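Local coordinates for lactose Operon Repressor (PDB 1JYE), which represses transcription of the lactose operon in Escherichia coli by binding operator DNA, and probably responds to sugar inducers, at residues L177-I182 with V238-L243; G166-V171 with H202-R207; P284-I289 with R326-A331; A214-D219 with M230-E235. The protein carries 1 engineered substitution. One frame throughout, in Å; residues are numbered along the deposited sequence.

Contacts 1, 2 and 4 lie on or against the parallel sheet of strands 214-217, 182-186, 241-244 and 269-271. Contact 3 lies at the end of the mixed sheet. Contacts 1 and 2 each touch all the others. The centre of contact 1 is about 13 Å from those of contacts 2 and 3 and about 14 Å from that of contact 4. It touches contact 2 through Leu243 and Val171, contact 3 through His179 NE2 and Leu330 O (2.7 Å), and contact 4 through Pro239 and Met232. Ile289 of contact 3 packs on Leu169 of contact 2. His202 of contact 2 reaches Glu215 of contact 4. Contacts 3 and 4 stay about 13 Å apart at their nearest atoms.

Contact 1: L177-I182 with V238-L243; sequences LGHQQI and VPTAML
His179 meets Thr240 with the edge of its ring and Ala241 with a face. ND1 of His179 and OG1 of Thr240 share a nearly straight hydrogen bond of 2.8 Å, and either could be the donor. The hydroxyl lies near the ring plane. The methyl CB of Ala241 sits over one face, 3.6 Å from the centroid of the His179 ring, in a CH-pi contact shifted toward the rim. In Thr240 the first torsion (chi1 57°) sets OG1 between the backbone N and the carbonyl carbon, where it faces the imidazole. A water joins this hydroxyl to the backbone N of Gln180. Gln181 O accepts a bond of 2.9 Å from Thr240 N and a weak one from Ala241 N. A second water links Gln181 NE2 to Val238 O. Further along, Ile182 CG2 packs on Leu243 CD1 at 4.2 Å. With an alanine in place of His179, the Thr240 hydroxyl and Leu330 O, which NE2 holds from the other end of the ring, would probably each lose a partner, and the Ala241 methyl would lose its aromatic cover. Ile182 and Ala241 form a parallel bridge where strands 182-186 and 241-244 begin. Helix 163-177, closed by a Schellman motif at Gly178, packs Leu174 on His179 and Ala241. Strand 269-271 runs beside strand 241-244, and Met232 of helix 222-234 touches Pro239 and Met242.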
loop_
_atom_site.group_PDB
_atom_site.type_symbol
_atom_site.label_atom_id
_atom_site.label_comp_id
_atom_site.label_asym_id
_atom_site.label_seq_id
_atom_site.Cartn_x
_atom_site.Cartn_y
_atom_site.Cartn_z
ATOM N N LEU A 177 -13.722 -11.498 26.163
ATOM C CA LEU A 177 -14.918 -11.939 25.455
ATOM C C LEU A 177 -15.260 -13.389 25.785
ATOM O O LEU A 177 -16.349 -13.863 25.458
ATOM C CB LEU A 177 -14.736 -11.780 23.942
ATOM C CG LEU A 177 -14.800 -10.347 23.404
ATOM C CD1 LEU A 177 -14.403 -10.333 21.935
ATOM C CD2 LEU A 177 -16.209 -9.788 23.590
ATOM N N GLY A 178 -14.327 -14.092 26.427
ATOM C CA GLY A 178 -14.568 -15.477 26.804
ATOM C C GLY A 178 -13.841 -16.542 25.997
ATOM O O GLY A 178 -14.062 -17.738 26.198
ATOM N N HIS A 179 -12.965 -16.126 25.089
ATOM C CA HIS A 179 -12.232 -17.081 24.260
ATOM C C HIS A 179 -11.151 -17.846 25.017
ATOM O O HIS A 179 -10.393 -17.265 25.791
ATOM C CB HIS A 179 -11.600 -16.360 23.069
ATOM C CG HIS A 179 -12.597 -15.874 22.068
ATOM N ND1 HIS A 179 -13.206 -16.711 21.158
ATOM C CD2 HIS A 179 -13.127 -14.645 21.864
ATOM C CE1 HIS A 179 -14.071 -16.019 20.438
ATOM N NE2 HIS A 179 -14.043 -14.764 20.848
ATOM N N GLN A 180 -11.090 -19.150 24.764
ATOM C CA GLN A 180 -10.109 -20.034 25.389
ATOM C C GLN A 180 -9.370 -20.850 24.328
ATOM O O GLN A 180 -8.251 -21.303 24.559
ATOM C CB GLN A 180 -10.805 -20.981 26.371
ATOM C CG GLN A 180 -11.497 -20.281 27.532
ATOM C CD GLN A 180 -10.524 -19.602 28.475
ATOM O OE1 GLN A 180 -9.812 -18.675 28.091
ATOM N NE2 GLN A 180 -10.488 -20.064 29.721
ATOM N N GLN A 181 -10.008 -21.041 23.173
ATOM C CA GLN A 181 -9.424 -21.788 22.055
ATOM C C GLN A 181 -8.931 -20.768 21.039
ATOM O O GLN A 181 -9.681 -20.340 20.161
ATOM C CB GLN A 181 -10.481 -22.684 21.403
ATOM C CG GLN A 181 -10.992 -23.814 22.283
ATOM C CD GLN A 181 -9.933 -24.864 22.555
ATOM O OE1 GLN A 181 -9.041 -24.665 23.379
ATOM N NE2 GLN A 181 -10.020 -25.985 21.850
ATOM N N ILE A 182 -7.660 -20.400 21.148
ATOM C CA ILE A 182 -7.085 -19.381 20.281
ATOM C C ILE A 182 -5.922 -19.847 19.416
ATOM O O ILE A 182 -5.072 -20.618 19.855
ATOM C CB ILE A 182 -6.632 -18.186 21.145
ATOM C CG1 ILE A 182 -7.834 -17.657 21.934
ATOM C CG2 ILE A 182 -6.021 -17.089 20.270
ATOM C CD1 ILE A 182 -7.495 -16.617 22.978
ATOM N N VAL A 238 -10.028 -26.041 14.755
ATOM C CA VAL A 238 -10.966 -24.932 14.642
ATOM C C VAL A 238 -11.025 -24.108 15.920
ATOM O O VAL A 238 -11.730 -24.452 16.872
ATOM C CB VAL A 238 -12.393 -25.443 14.315
ATOM C CG1 VAL A 238 -13.315 -24.272 14.012
ATOM C CG2 VAL A 238 -12.341 -26.402 13.139
ATOM N N PRO A 239 -10.277 -23.000 15.961
ATOM C CA PRO A 239 -10.278 -22.149 17.150
ATOM C C PRO A 239 -11.542 -21.301 17.147
ATOM O O PRO A 239 -12.270 -21.277 16.156
ATOM C CB PRO A 239 -9.026 -21.305 16.956
ATOM C CG PRO A 239 -9.046 -21.070 15.465
ATOM C CD PRO A 239 -9.377 -22.458 14.924
ATOM N N THR A 240 -11.817 -20.622 18.255
ATOM C CA THR A 240 -12.973 -19.743 18.307
ATOM C C THR A 240 -12.481 -18.329 18.007
ATOM O O THR A 240 -13.269 -17.434 17.723
ATOM C CB THR A 240 -13.680 -19.773 19.684
ATOM O OG1 THR A 240 -12.754 -19.428 20.721
ATOM C CG2 THR A 240 -14.263 -21.157 19.951
ATOM N N ALA A 241 -11.164 -18.140 18.056
ATOM C CA ALA A 241 -10.581 -16.831 17.778
ATOM C C ALA A 241 -9.154 -16.943 17.254
ATOM O O ALA A 241 -8.434 -17.894 17.561
ATOM C CB ALA A 241 -10.607 -15.965 19.037
ATOM N N MET A 242 -8.756 -15.954 16.460
ATOM C CA MET A 242 -7.419 -15.917 15.888
ATOM C C MET A 242 -6.779 -14.548 16.068
ATOM O O MET A 242 -7.429 -13.522 15.877
ATOM C CB MET A 242 -7.466 -16.218 14.383
ATOM C CG MET A 242 -7.925 -17.613 13.997
ATOM S SD MET A 242 -7.949 -17.795 12.193
ATOM C CE MET A 242 -6.213 -17.955 11.831
ATOM N N LEU A 243 -5.506 -14.540 16.457
ATOM C CA LEU A 243 -4.742 -13.304 16.576
ATOM C C LEU A 243 -3.868 -13.349 15.324
ATOM O O LEU A 243 -3.089 -14.284 15.142
ATOM C CB LEU A 243 -3.875 -13.319 17.841
ATOM C CG LEU A 243 -4.648 -13.029 19.128
ATOM C CD1 LEU A 243 -3.838 -13.489 20.340
ATOM C CD2 LEU A 243 -4.961 -11.542 19.210
HETATM O O HOH W 1 -13.013 -20.500 23.112
HETATM O O HOH W 2 -11.167 -25.669 19.321
#

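Contact 2: G166-V171 with H202-R207; sequences GTRLGV and HKYLTR
Tyr204 lays its ring against Arg168 because its CG stands anti to the carbonyl carbon (chi1 -66°). The helix places Arg168 CB over that ring, 3.5 Å from the Tyr204 centroid in a CH-pi contact, and the first torsion lays CG beside it, against CD1 and CE1 of the ring. The arginine chain then bends at chi3 (57°), which leaves the guanidinium almost perpendicular to the ring. One water accepts from Arg168 NE and donates to Tyr204 OH. At the ring edge, Thr167 OG1 is 3.5 Å from Tyr204 CE2; that hydroxyl is bonded to His163 O. Val171 CB packs on Tyr204 CB at 3.9 Å, and Val171 CG1 meets Leu205 CD2 at 3.8 Å. The axes of helix segments 166-171 and 202-207 come within 8.8 Å and run at 42° to each other. The direct contact is largely apolar and mostly buried. Besides the shared water, the polar ends have partners outside the two segments: Arg168 NH1 pairs with Glu172, and Tyr204 OH bonds Glu164. The Glu164 bond probably anchors the hydroxyl end of the ring, while Arg168 CB and CG probably hinder its turning. The Glu172 pair probably keeps the charge off the face.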
loop_
_atom_site.group_PDB
_atom_site.type_symbol
_atom_site.label_atom_id
_atom_site.label_comp_id
_atom_site.label_asym_id
_atom_site.label_seq_id
_atom_site.Cartn_x
_atom_site.Cartn_y
_atom_site.Cartn_z
ATOM N N GLY A 166 0.408 -3.680 22.137
ATOM C CA GLY A 166 -0.367 -4.207 21.027
ATOM C C GLY A 166 -0.762 -5.662 21.193
ATOM O O GLY A 166 -1.892 -6.042 20.890
ATOM N N THR A 167 0.164 -6.485 21.681
ATOM C CA THR A 167 -0.127 -7.895 21.872
ATOM C C THR A 167 -1.026 -8.110 23.088
ATOM O O THR A 167 -1.917 -8.954 23.061
ATOM C CB THR A 167 1.180 -8.719 22.006
ATOM O OG1 THR A 167 1.980 -8.200 23.079
ATOM C CG2 THR A 167 1.980 -8.646 20.707
ATOM N N ARG A 168 -0.806 -7.337 24.146
ATOM C CA ARG A 168 -1.634 -7.462 25.340
ATOM C C ARG A 168 -3.076 -7.085 25.001
ATOM O O ARG A 168 -4.014 -7.770 25.396
ATOM C CB ARG A 168 -1.116 -6.552 26.455
ATOM C CG ARG A 168 -2.015 -6.523 27.693
ATOM C CD ARG A 168 -1.492 -5.523 28.711
ATOM N NE ARG A 168 -1.392 -4.188 28.132
ATOM C CZ ARG A 168 -2.430 -3.405 27.857
ATOM N NH1 ARG A 168 -3.667 -3.808 28.112
ATOM N NH2 ARG A 168 -2.229 -2.223 27.294
ATOM N N LEU A 169 -3.246 -5.997 24.257
ATOM C CA LEU A 169 -4.584 -5.547 23.880
ATOM C C LEU A 169 -5.357 -6.621 23.124
ATOM O O LEU A 169 -6.530 -6.861 23.408
ATOM C CB LEU A 169 -4.503 -4.277 23.026
ATOM C CG LEU A 169 -4.223 -2.967 23.764
ATOM C CD1 LEU A 169 -3.916 -1.864 22.762
ATOM C CD2 LEU A 169 -5.427 -2.600 24.624
ATOM N N GLY A 170 -4.696 -7.263 22.164
ATOM C CA GLY A 170 -5.345 -8.302 21.385
ATOM C C GLY A 170 -5.720 -9.497 22.240
ATOM O O GLY A 170 -6.842 -9.996 22.172
ATOM N N VAL A 171 -4.776 -9.960 23.052
ATOM C CA VAL A 171 -5.032 -11.104 23.918
ATOM C C VAL A 171 -6.120 -10.806 24.945
ATOM O O VAL A 171 -7.065 -11.581 25.097
ATOM C CB VAL A 171 -3.750 -11.537 24.669
ATOM C CG1 VAL A 171 -4.091 -12.586 25.724
ATOM C CG2 VAL A 171 -2.736 -12.102 23.680
ATOM N N HIS A 202 2.360 -14.824 23.044
ATOM C CA HIS A 202 2.612 -15.948 23.939
ATOM C C HIS A 202 2.721 -15.503 25.386
ATOM O O HIS A 202 2.219 -16.177 26.284
ATOM C CB HIS A 202 3.882 -16.688 23.520
ATOM C CG HIS A 202 3.675 -17.626 22.371
ATOM N ND1 HIS A 202 2.857 -18.732 22.456
ATOM C CD2 HIS A 202 4.176 -17.625 21.114
ATOM C CE1 HIS A 202 2.863 -19.374 21.301
ATOM N NE2 HIS A 202 3.656 -18.722 20.469
ATOM N N LYS A 203 3.377 -14.370 25.611
ATOM C CA LYS A 203 3.538 -13.847 26.962
ATOM C C LYS A 203 2.189 -13.589 27.628
ATOM O O LYS A 203 1.930 -14.064 28.733
ATOM C CB LYS A 203 4.349 -12.548 26.938
ATOM C CG LYS A 203 4.435 -11.848 28.290
ATOM C CD LYS A 203 5.226 -10.552 28.197
ATOM C CE LYS A 203 5.155 -9.769 29.497
ATOM N NZ LYS A 203 5.928 -8.495 29.434
ATOM N N TYR A 204 1.322 -12.843 26.955
ATOM C CA TYR A 204 0.027 -12.531 27.538
ATOM C C TYR A 204 -0.957 -13.696 27.568
ATOM O O TYR A 204 -1.788 -13.777 28.473
ATOM C CB TYR A 204 -0.546 -11.285 26.855
ATOM C CG TYR A 204 0.306 -10.079 27.184
ATOM C CD1 TYR A 204 0.290 -9.522 28.467
ATOM C CD2 TYR A 204 1.208 -9.560 26.255
ATOM C CE1 TYR A 204 1.156 -8.490 28.819
ATOM C CE2 TYR A 204 2.079 -8.524 26.596
ATOM C CZ TYR A 204 2.050 -7.999 27.881
ATOM O OH TYR A 204 2.929 -7.005 28.239
ATOM N N LEU A 205 -0.862 -14.611 26.607
ATOM C CA LEU A 205 -1.743 -15.773 26.627
ATOM C C LEU A 205 -1.344 -16.598 27.854
ATOM O O LEU A 205 -2.204 -17.081 28.594
ATOM C CB LEU A 205 -1.580 -16.616 25.358
ATOM C CG LEU A 205 -2.316 -16.111 24.112
ATOM C CD1 LEU A 205 -1.991 -17.000 22.923
ATOM C CD2 LEU A 205 -3.817 -16.101 24.378
ATOM N N THR A 206 -0.039 -16.729 28.074
ATOM C CA THR A 206 0.467 -17.486 29.219
ATOM C C THR A 206 0.019 -16.831 30.522
ATOM O O THR A 206 -0.384 -17.517 31.465
ATOM C CB THR A 206 2.009 -17.573 29.198
ATOM O OG1 THR A 206 2.432 -18.262 28.015
ATOM C CG2 THR A 206 2.516 -18.340 30.418
ATOM N N ARG A 207 0.080 -15.505 30.579
ATOM C CA ARG A 207 -0.341 -14.793 31.780
ATOM C C ARG A 207 -1.816 -15.058 32.076
ATOM O O ARG A 207 -2.251 -14.990 33.227
ATOM C CB ARG A 207 -0.105 -13.288 31.630
ATOM C CG ARG A 207 1.358 -12.871 31.720
ATOM C CD ARG A 207 1.472 -11.360 31.882
ATOM N NE ARG A 207 2.846 -10.919 32.092
ATOM C CZ ARG A 207 3.196 -9.655 32.308
ATOM N NH1 ARG A 207 2.269 -8.708 32.342
ATOM N NH2 ARG A 207 4.471 -9.338 32.488
HETATM O O HOH W 3 1.583 -4.168 28.029
#

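Contact 3: P284-I289 with R326-A331; sequences PPLTTI and RKTTLA
Pro285 O accepts from Lys327 N at 2.9 Å, and the CA atoms of Thr287 and Arg326 come within 4.5 Å. Three threonines lock the loops together. Thr287 OG1 accepts from Arg326 N and meets Thr329 OG1 tip to tip, 2.9 Å from it; either hydroxyl could donate there. Thr287 N donates an almost straight bond (172°) to Thr328 OG1 over 2.9 Å. The first torsion of Thr328 (chi1 57°) sets that oxygen between its own N and carbonyl carbon, facing Thr287, and it is also bonded to Val270 O. Arg326 runs extended beside the Leu286 carbonyl. Its NH1 donates to Leu286 O at 2.8 Å, in the carbonyl plane but tilted from the guanidinium plane. NH2 completes a salt bridge with Asp275, and NH1 also bonds Ser279, so the guanidinium is held from several sides. The prolines supply the apolar part. Pro284, preceded by a cis peptide, packs CB on Lys327 CB at 3.7 Å. Pro285 CB lies against Arg326 CD, and Pro285 also touches Arg255 of the second subunit. The contact ties the loop after strand 316-324 to the lead-in of strand 288-290, its antiparallel neighbour. It thus joins the ends of two neighbouring strands of the mixed sheet, in a fold of the periplasmic-binding-protein-like kind, whose chain passes three times between its subdomains.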
loop_
_atom_site.group_PDB
_atom_site.type_symbol
_atom_site.label_atom_id
_atom_site.label_comp_id
_atom_site.label_asym_id
_atom_site.label_seq_id
_atom_site.Cartn_x
_atom_site.Cartn_y
_atom_site.Cartn_z
ATOM N N PRO A 284 -16.648 -8.900 7.625
ATOM C CA PRO A 284 -17.106 -7.624 8.188
ATOM C C PRO A 284 -15.920 -6.763 8.626
ATOM O O PRO A 284 -14.779 -7.231 8.623
ATOM C CB PRO A 284 -17.968 -8.067 9.364
ATOM C CG PRO A 284 -17.235 -9.259 9.861
ATOM C CD PRO A 284 -16.870 -9.998 8.583
ATOM N N PRO A 285 -16.169 -5.494 8.998
ATOM C CA PRO A 285 -15.086 -4.606 9.435
ATOM C C PRO A 285 -14.223 -5.277 10.500
ATOM O O PRO A 285 -14.732 -5.879 11.444
ATOM C CB PRO A 285 -15.836 -3.380 9.933
ATOM C CG PRO A 285 -16.963 -3.298 8.932
ATOM C CD PRO A 285 -17.436 -4.745 8.877
ATOM N N LEU A 286 -12.915 -5.141 10.328
ATOM C CA LEU A 286 -11.924 -5.788 11.183
ATOM C C LEU A 286 -11.458 -5.128 12.477
ATOM O O LEU A 286 -10.995 -3.989 12.484
ATOM C CB LEU A 286 -10.696 -6.100 10.320
ATOM C CG LEU A 286 -9.488 -6.767 10.977
ATOM C CD1 LEU A 286 -9.857 -8.186 11.404
ATOM C CD2 LEU A 286 -8.327 -6.792 9.989
ATOM N N THR A 287 -11.574 -5.870 13.575
ATOM C CA THR A 287 -11.096 -5.398 14.869
ATOM C C THR A 287 -9.588 -5.522 14.723
ATOM O O THR A 287 -9.094 -6.554 14.271
ATOM C CB THR A 287 -11.574 -6.308 16.009
ATOM O OG1 THR A 287 -12.990 -6.165 16.160
ATOM C CG2 THR A 287 -10.881 -5.940 17.320
ATOM N N THR A 288 -8.853 -4.489 15.117
ATOM C CA THR A 288 -7.411 -4.516 14.935
ATOM C C THR A 288 -6.668 -3.625 15.929
ATOM O O THR A 288 -7.277 -3.006 16.801
ATOM C CB THR A 288 -7.094 -4.067 13.484
ATOM O OG1 THR A 288 -5.688 -4.129 13.238
ATOM C CG2 THR A 288 -7.601 -2.641 13.252
ATOM N N ILE A 289 -5.346 -3.588 15.794
ATOM C CA ILE A 289 -4.491 -2.772 16.649
ATOM C C ILE A 289 -3.949 -1.639 15.790
ATOM O O ILE A 289 -3.259 -1.873 14.796
ATOM C CB ILE A 289 -3.295 -3.577 17.192
ATOM C CG1 ILE A 289 -3.796 -4.793 17.977
ATOM C CG2 ILE A 289 -2.411 -2.678 18.048
ATOM C CD1 ILE A 289 -4.689 -4.454 19.155
ATOM N N ARG A 326 -14.167 -3.498 16.067
ATOM C CA ARG A 326 -15.101 -3.448 14.955
ATOM C C ARG A 326 -16.081 -4.624 14.972
ATOM O O ARG A 326 -16.685 -4.905 16.010
ATOM C CB ARG A 326 -14.345 -3.355 13.622
ATOM C CG ARG A 326 -13.537 -2.064 13.494
ATOM C CD ARG A 326 -13.326 -1.664 12.034
ATOM N NE ARG A 326 -12.574 -0.417 11.899
ATOM C CZ ARG A 326 -11.285 -0.342 11.580
ATOM N NH1 ARG A 326 -10.577 -1.445 11.363
ATOM N NH2 ARG A 326 -10.705 0.843 11.459
ATOM N N LYS A 327 -16.220 -5.333 13.855
ATOM C CA LYS A 327 -17.200 -6.414 13.768
ATOM C C LYS A 327 -16.703 -7.853 13.702
ATOM O O LYS A 327 -17.504 -8.765 13.493
ATOM C CB LYS A 327 -18.100 -6.171 12.551
ATOM C CG LYS A 327 -18.786 -4.813 12.529
ATOM C CD LYS A 327 -19.807 -4.695 13.643
ATOM C CE LYS A 327 -20.566 -3.381 13.559
ATOM N NZ LYS A 327 -21.599 -3.285 14.626
ATOM N N THR A 328 -15.408 -8.076 13.889
ATOM C CA THR A 328 -14.878 -9.430 13.786
ATOM C C THR A 328 -14.599 -10.137 15.107
ATOM O O THR A 328 -14.027 -11.228 15.111
ATOM C CB THR A 328 -13.587 -9.442 12.960
ATOM O OG1 THR A 328 -12.635 -8.559 13.562
ATOM C CG2 THR A 328 -13.869 -8.977 11.525
ATOM N N THR A 329 -14.999 -9.525 16.215
ATOM C CA THR A 329 -14.782 -10.124 17.530
ATOM C C THR A 329 -16.050 -10.148 18.378
ATOM O O THR A 329 -16.646 -9.107 18.673
ATOM C CB THR A 329 -13.672 -9.387 18.313
ATOM O OG1 THR A 329 -13.911 -7.974 18.284
ATOM C CG2 THR A 329 -12.310 -9.686 17.714
ATOM N N LEU A 330 -16.452 -11.355 18.757
ATOM C CA LEU A 330 -17.637 -11.578 19.575
ATOM C C LEU A 330 -17.333 -12.704 20.554
ATOM O O LEU A 330 -16.317 -13.389 20.423
ATOM C CB LEU A 330 -18.821 -11.988 18.695
ATOM C CG LEU A 330 -19.385 -10.950 17.724
ATOM C CD1 LEU A 330 -20.360 -11.616 16.765
ATOM C CD2 LEU A 330 -20.071 -9.844 18.507
ATOM N N ALA A 331 -18.208 -12.893 21.535
ATOM C CA ALA A 331 -18.020 -13.967 22.504
ATOM C C ALA A 331 -18.039 -15.274 21.714
ATOM O O ALA A 331 -18.686 -15.361 20.669
ATOM C CB ALA A 331 -19.144 -13.951 23.528
#

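Contact 4: A214-D219 with M230-E235; sequences AEREGD and MQMLNE
The salt bridge joins Arg216 to Glu235. NH2 of Arg216 donates to OE1 of Glu235 at 2.8 Å. The acceptor lies near the guanidinium plane, at its edge, but the donor approaches from well above the carboxylate plane. The two flat groups are 77° apart, so they meet by a single direct bond and not as a two-pronged pair. A water adds a second link, accepting from Arg216 NE at 2.8 Å and donating to the same Glu235 OE1. Among the other polar bonds, Arg216 NH1 is held by Gln228 OE1, one turn before Gln231. The arginine chain is extended from CG to NE (chi2 165°, chi3 170°), which carries the guanidinium across from the strand to the helix.

Other contacts are van der Waals. Gln231 CB lies over one face of the guanidinium, 3.6 Å from Arg216 NH1. Met232 CB packs at 3.6 Å from Arg216 NE. Nearer the start of the strand, Ala214 CB touches Met232 SD at 4.4 Å, and the end of Met232 goes on to Pro239. If a leucine replaced Arg216, Glu235 would probably lose its charge partner, Gln228 its donor, and the bridging water one of its anchors.

Strand 214-217 and helix 230-234 run roughly antiparallel, and their axes are 10.2 Å apart at closest approach. Strand 214-217, helix 222-234 and strand 241-244 form a beta-alpha-beta crossover of the parallel sheet, with strand 182-186 between the two strands, as in Rossmann-like folds. The contact binds an edge strand of the sheet to the covering helix at the surface.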
loop_
_atom_site.group_PDB
_atom_site.type_symbol
_atom_site.label_atom_id
_atom_site.label_comp_id
_atom_site.label_asym_id
_atom_site.label_seq_id
_atom_site.Cartn_x
_atom_site.Cartn_y
_atom_site.Cartn_z
ATOM N N ALA A 214 -2.957 -23.671 18.230
ATOM C CA ALA A 214 -2.158 -23.729 17.019
ATOM C C ALA A 214 -1.506 -22.388 16.745
ATOM O O ALA A 214 -2.041 -21.342 17.105
ATOM C CB ALA A 214 -3.027 -24.129 15.826
ATOM N N GLU A 215 -0.326 -22.431 16.139
ATOM C CA GLU A 215 0.375 -21.217 15.760
ATOM C C GLU A 215 1.071 -21.491 14.441
ATOM O O GLU A 215 1.715 -22.530 14.258
ATOM C CB GLU A 215 1.375 -20.754 16.837
ATOM C CG GLU A 215 2.536 -21.684 17.158
ATOM C CD GLU A 215 3.519 -21.041 18.130
ATOM O OE1 GLU A 215 3.862 -21.679 19.149
ATOM O OE2 GLU A 215 3.952 -19.893 17.878
ATOM N N ARG A 216 0.902 -20.562 13.510
ATOM C CA ARG A 216 1.487 -20.683 12.188
ATOM C C ARG A 216 2.213 -19.401 11.822
ATOM O O ARG A 216 2.205 -18.432 12.586
ATOM C CB ARG A 216 0.394 -21.003 11.163
ATOM C CG ARG A 216 -0.043 -22.467 11.196
ATOM C CD ARG A 216 -1.349 -22.685 10.447
ATOM N NE ARG A 216 -1.647 -24.106 10.275
ATOM C CZ ARG A 216 -1.113 -24.873 9.329
ATOM N NH1 ARG A 216 -0.253 -24.359 8.459
ATOM N NH2 ARG A 216 -1.443 -26.157 9.247
ATOM N N GLU A 217 2.836 -19.404 10.648
ATOM C CA GLU A 217 3.613 -18.264 10.183
ATOM C C GLU A 217 3.286 -17.917 8.735
ATOM O O GLU A 217 3.253 -18.796 7.873
ATOM C CB GLU A 217 5.102 -18.599 10.306
ATOM C CG GLU A 217 6.054 -17.495 9.890
ATOM C CD GLU A 217 7.499 -17.962 9.882
ATOM O OE1 GLU A 217 7.787 -19.036 10.463
ATOM O OE2 GLU A 217 8.349 -17.257 9.306
ATOM N N GLY A 218 3.053 -16.632 8.481
ATOM C CA GLY A 218 2.744 -16.172 7.135
ATOM C C GLY A 218 3.837 -15.251 6.623
ATOM O O GLY A 218 4.956 -15.286 7.133
ATOM N N ASP A 219 3.534 -14.419 5.627
ATOM C CA ASP A 219 4.549 -13.517 5.085
ATOM C C ASP A 219 4.083 -12.069 4.905
ATOM O O ASP A 219 4.661 -11.329 4.103
ATOM C CB ASP A 219 5.077 -14.051 3.742
ATOM C CG ASP A 219 4.017 -14.056 2.647
ATOM O OD1 ASP A 219 2.948 -13.446 2.839
ATOM O OD2 ASP A 219 4.262 -14.668 1.583
ATOM N N MET A 230 -6.498 -21.889 5.929
ATOM C CA MET A 230 -7.148 -23.024 5.284
ATOM C C MET A 230 -6.468 -24.320 5.713
ATOM O O MET A 230 -7.132 -25.328 5.951
ATOM C CB MET A 230 -7.086 -22.901 3.758
ATOM C CG MET A 230 -8.100 -21.943 3.158
ATOM S SD MET A 230 -9.806 -22.380 3.566
ATOM C CE MET A 230 -9.831 -24.098 3.148
ATOM N N GLN A 231 -5.142 -24.292 5.814
ATOM C CA GLN A 231 -4.393 -25.483 6.213
ATOM C C GLN A 231 -4.745 -25.888 7.637
ATOM O O GLN A 231 -4.874 -27.076 7.941
ATOM C CB GLN A 231 -2.888 -25.233 6.092
ATOM C CG GLN A 231 -2.426 -25.021 4.655
ATOM C CD GLN A 231 -0.926 -24.834 4.529
ATOM O OE1 GLN A 231 -0.419 -24.501 3.457
ATOM N NE2 GLN A 231 -0.206 -25.050 5.622
ATOM N N MET A 232 -4.902 -24.893 8.503
ATOM C CA MET A 232 -5.259 -25.133 9.896
ATOM C C MET A 232 -6.648 -25.758 9.976
ATOM O O MET A 232 -6.853 -26.774 10.647
ATOM C CB MET A 232 -5.246 -23.816 10.674
ATOM C CG MET A 232 -5.721 -23.943 12.112
ATOM S SD MET A 232 -5.828 -22.348 12.931
ATOM C CE MET A 232 -7.307 -21.672 12.155
ATOM N N LEU A 233 -7.603 -25.148 9.281
ATOM C CA LEU A 233 -8.972 -25.643 9.274
ATOM C C LEU A 233 -9.078 -27.029 8.646
ATOM O O LEU A 233 -9.814 -27.883 9.142
ATOM C CB LEU A 233 -9.881 -24.662 8.528
ATOM C CG LEU A 233 -9.991 -23.272 9.160
ATOM C CD1 LEU A 233 -10.829 -22.370 8.264
ATOM C CD2 LEU A 233 -10.617 -23.380 10.546
ATOM N N ASN A 234 -8.348 -27.258 7.559
ATOM C CA ASN A 234 -8.388 -28.557 6.898
ATOM C C ASN A 234 -7.802 -29.645 7.797
ATOM O O ASN A 234 -8.087 -30.829 7.611
ATOM C CB ASN A 234 -7.630 -28.519 5.566
ATOM C CG ASN A 234 -8.320 -27.652 4.523
ATOM O OD1 ASN A 234 -9.540 -27.497 4.536
ATOM N ND2 ASN A 234 -7.538 -27.100 3.602
ATOM N N GLU A 235 -6.987 -29.237 8.769
ATOM C CA GLU A 235 -6.370 -30.172 9.713
ATOM C C GLU A 235 -7.347 -30.570 10.810
ATOM O O GLU A 235 -7.077 -31.484 11.590
ATOM C CB GLU A 235 -5.146 -29.543 10.388
ATOM C CG GLU A 235 -3.868 -29.560 9.583
ATOM C CD GLU A 235 -2.666 -29.194 10.435
ATOM O OE1 GLU A 235 -2.635 -28.069 10.980
ATOM O OE2 GLU A 235 -1.754 -30.036 10.566
HETATM O O HOH W 4 -2.368 -25.683 12.427
#